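Local coordinates for protein putative branched-chain amino acid aminotransferase IlvE (PDB 4DQN) that probably catalyses the pyridoxal-phosphate-dependent transfer of the amino group between leucine, isoleucine or valine and 2-oxoglutarate, at residues 170-175 against 297-302. Sequence-based numbering, arbitrary orientation.
Sequences FLIQDD and GGVQHG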
ATOM      1  N   PHE A 170       7.804 -23.299  -6.468  1.00 29.04           N
ATOM      2  CA  PHE A 170       6.983 -22.251  -5.866  1.00 33.01           C
ATOM      3  C   PHE A 170       6.024 -22.847  -4.863  1.00 32.82           C
ATOM      4  O   PHE A 170       5.698 -24.038  -4.950  1.00 33.98           O
ATOM      5  CB  PHE A 170       6.201 -21.508  -6.944  1.00 33.67           C
ATOM      6  CG  PHE A 170       7.073 -20.682  -7.840  1.00 33.36           C
ATOM      7  CD1 PHE A 170       7.326 -19.345  -7.542  1.00 33.01           C
ATOM      8  CD2 PHE A 170       7.669 -21.248  -8.955  1.00 32.69           C
ATOM      9  CE1 PHE A 170       8.144 -18.580  -8.358  1.00 34.17           C
ATOM     10  CE2 PHE A 170       8.486 -20.494  -9.779  1.00 33.44           C
ATOM     11  CZ  PHE A 170       8.721 -19.155  -9.483  1.00 36.33           C
ATOM     12  N   LEU A 171       5.569 -22.017  -3.928  1.00 29.82           N
ATOM     13  CA  LEU A 171       4.725 -22.464  -2.814  1.00 34.31           C
ATOM     14  C   LEU A 171       3.344 -21.798  -2.840  1.00 34.41           C
ATOM     15  O   LEU A 171       3.241 -20.572  -2.907  1.00 32.25           O
ATOM     16  CB  LEU A 171       5.416 -22.146  -1.477  1.00 34.77           C
ATOM     17  CG  LEU A 171       4.577 -22.297  -0.199  1.00 32.71           C
ATOM     18  CD1 LEU A 171       4.288 -23.771   0.061  1.00 34.18           C
ATOM     19  CD2 LEU A 171       5.261 -21.657   1.012  1.00 35.77           C
ATOM     20  N   ILE A 172       2.279 -22.594  -2.798  1.00 34.27           N
ATOM     21  CA  ILE A 172       0.946 -22.032  -2.541  1.00 32.98           C
ATOM     22  C   ILE A 172       0.691 -21.998  -1.034  1.00 35.70           C
ATOM     23  O   ILE A 172       0.649 -23.049  -0.396  1.00 34.47           O
ATOM     24  CB  ILE A 172      -0.151 -22.852  -3.226  1.00 35.18           C
ATOM     25  CG1 ILE A 172       0.071 -22.851  -4.741  1.00 33.22           C
ATOM     26  CG2 ILE A 172      -1.521 -22.279  -2.887  1.00 36.66           C
ATOM     27  CD1 ILE A 172      -0.888 -23.744  -5.512  1.00 36.17           C
ATOM     28  N   GLN A 173       0.536 -20.801  -0.465  1.00 34.85           N
ATOM     29  CA  GLN A 173       0.384 -20.658   0.987  1.00 38.54           C
ATOM     30  C   GLN A 173      -0.884 -19.867   1.276  1.00 39.97           C
ATOM     31  O   GLN A 173      -0.886 -18.637   1.213  1.00 37.26           O
ATOM     32  CB  GLN A 173       1.624 -19.975   1.606  1.00 35.40           C
ATOM     33  CG  GLN A 173       1.639 -19.906   3.146  1.00 38.82           C
ATOM     34  CD  GLN A 173       1.806 -21.269   3.811  1.00 41.25           C
ATOM     35  OE1 GLN A 173       2.406 -22.180   3.240  1.00 43.10           O
ATOM     36  NE2 GLN A 173       1.270 -21.413   5.024  1.00 38.65           N
ATOM     37  N   ASP A 174      -1.957 -20.584   1.613  1.00 40.68           N
ATOM     38  CA  ASP A 174      -3.315 -20.027   1.598  1.00 39.49           C
ATOM     39  C   ASP A 174      -3.668 -18.996   2.678  1.00 39.19           C
ATOM     40  O   ASP A 174      -4.717 -18.354   2.588  1.00 40.30           O
ATOM     41  CB  ASP A 174      -4.352 -21.159   1.595  1.00 37.30           C
ATOM     42  CG  ASP A 174      -4.420 -21.866   0.267  1.00 39.06           C
ATOM     43  OD1 ASP A 174      -4.865 -21.218  -0.701  1.00 40.28           O
ATOM     44  OD2 ASP A 174      -4.030 -23.054   0.180  1.00 36.06           O
ATOM     45  N   ASP A 175      -2.812 -18.827   3.684  1.00 36.79           N
ATOM     46  CA  ASP A 175      -3.084 -17.828   4.727  1.00 38.65           C
ATOM     47  C   ASP A 175      -2.474 -16.430   4.465  1.00 39.77           C
ATOM     48  O   ASP A 175      -2.326 -15.634   5.396  1.00 37.59           O
ATOM     49  CB  ASP A 175      -2.691 -18.349   6.120  1.00 37.92           C
ATOM     50  CG  ASP A 175      -1.286 -18.925   6.162  1.00 41.31           C
ATOM     51  OD1 ASP A 175      -0.765 -19.319   5.093  1.00 39.95           O
ATOM     52  OD2 ASP A 175      -0.709 -19.008   7.271  1.00 43.49           O
ATOM     53  N   GLY A 297       9.228 -25.671 -12.022  1.00 34.99           N
ATOM     54  CA  GLY A 297       9.530 -27.080 -11.871  1.00 32.00           C
ATOM     55  C   GLY A 297       8.362 -27.722 -11.155  1.00 35.03           C
ATOM     56  O   GLY A 297       7.554 -28.431 -11.760  1.00 34.84           O
ATOM     57  N   GLY A 298       8.256 -27.434  -9.863  1.00 35.96           N
ATOM     58  CA  GLY A 298       7.176 -27.968  -9.060  1.00 37.27           C
ATOM     59  C   GLY A 298       6.488 -26.909  -8.221  1.00 36.07           C
ATOM     60  O   GLY A 298       7.064 -25.857  -7.907  1.00 33.81           O
ATOM     61  N   VAL A 299       5.242 -27.186  -7.862  1.00 31.66           N
ATOM     62  CA  VAL A 299       4.488 -26.317  -6.974  1.00 30.44           C
ATOM     63  C   VAL A 299       4.093 -27.123  -5.731  1.00 34.27           C
ATOM     64  O   VAL A 299       3.547 -28.224  -5.852  1.00 31.09           O
ATOM     65  CB  VAL A 299       3.233 -25.748  -7.671  1.00 33.07           C
ATOM     66  CG1 VAL A 299       2.357 -25.026  -6.667  1.00 35.65           C
ATOM     67  CG2 VAL A 299       3.643 -24.776  -8.781  1.00 30.43           C
ATOM     68  N   GLN A 300       4.417 -26.589  -4.554  1.00 32.48           N
ATOM     69  CA  GLN A 300       4.026 -27.181  -3.280  1.00 34.09           C
ATOM     70  C   GLN A 300       2.673 -26.625  -2.835  1.00 32.42           C
ATOM     71  O   GLN A 300       2.462 -25.402  -2.812  1.00 31.54           O
ATOM     72  CB  GLN A 300       5.081 -26.856  -2.211  1.00 32.55           C
ATOM     73  CG  GLN A 300       4.861 -27.524  -0.838  1.00 34.40           C
ATOM     74  CD  GLN A 300       5.250 -28.988  -0.831  1.00 35.76           C
ATOM     75  OE1 GLN A 300       6.256 -29.367  -1.424  1.00 36.05           O
ATOM     76  NE2 GLN A 300       4.457 -29.822  -0.154  1.00 33.79           N
ATOM     77  N   HIS A 301       1.751 -27.519  -2.495  1.00 32.27           N
ATOM     78  CA  HIS A 301       0.462 -27.103  -1.961  1.00 32.35           C
ATOM     79  C   HIS A 301       0.000 -28.076  -0.877  1.00 32.44           C
ATOM     80  O   HIS A 301      -0.386 -29.210  -1.178  1.00 28.79           O
ATOM     81  CB  HIS A 301      -0.581 -27.044  -3.073  1.00 31.06           C
ATOM     82  CG  HIS A 301      -1.830 -26.330  -2.675  1.00 30.56           C
ATOM     83  ND1 HIS A 301      -3.028 -26.490  -3.341  1.00 31.17           N
ATOM     84  CD2 HIS A 301      -2.070 -25.438  -1.686  1.00 31.77           C
ATOM     85  CE1 HIS A 301      -3.950 -25.735  -2.774  1.00 30.50           C
ATOM     86  NE2 HIS A 301      -3.394 -25.078  -1.772  1.00 32.04           N
ATOM     87  N   GLY A 302       0.022 -27.633   0.378  1.00 32.36           N
ATOM     88  CA  GLY A 302      -0.233 -28.545   1.487  1.00 34.69           C
ATOM     89  C   GLY A 302       0.846 -29.618   1.471  1.00 33.98           C
ATOM     90  O   GLY A 302       2.032 -29.286   1.316  1.00 34.14           O
TER
HETATM   91  O   HOH W   1       0.298 -24.765   1.344  1.00 32.00           O
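F170 O is gripped twice by the neighbouring strand: Q300 N donates a hydrogen bond to it at 2.9 Å, and the CA of V299 adds a CA-H...O contact at 3.3 Å. Two further backbone bonds continue the parallel pairing, F170 N to G298 O and, shortest of the three, I172 N to Q300 O at 2.8 Å. A water lies between I172 O and G302 N, though its short approach to I172 O makes that link doubtful. Beyond the strand pairing, H301 NE2 donates a hydrogen bond to D174 OD2 at 2.9 Å, the oxygen lying in the ring plane and using its syn lone pair, while the carboxylate is turned 54° from the ring. This bond should fix the rotation of the imidazole, and because D174 OD1 is held by H219 ND1, one aspartate joins two histidines. I172 lies over one face of the H301 ring, with CG2 3.4 Å from CD2 of H301 and CD1 4.2 Å from the ring centroid in a CH-pi contact. With CG1 anti to the carbonyl carbon (chi1 -61°) and the chain then extended, I172 also lays CD1 against V299 CG1, at 3.7 Å. On the other face of the sheet, L171 CD1 rests 3.9 Å from Q300 CG; the Q300 chain bends at chi2 (77°), and its NE2 donates to G302 O, tying the side chain to the turn after its own strand. The pairing joins strands over 120 residues apart into one mixed sheet of this class-IV aminotransferase, away from K188, the predicted pyridoxal-phosphate lysine. Strand 168-172 lies between strands 292-301 and 211-214, parallel to both; I212 and L214 pack on the F170, I172 and V299 side, F208 on L171 and Q300, and strand 304-307 runs antiparallel to 292-301.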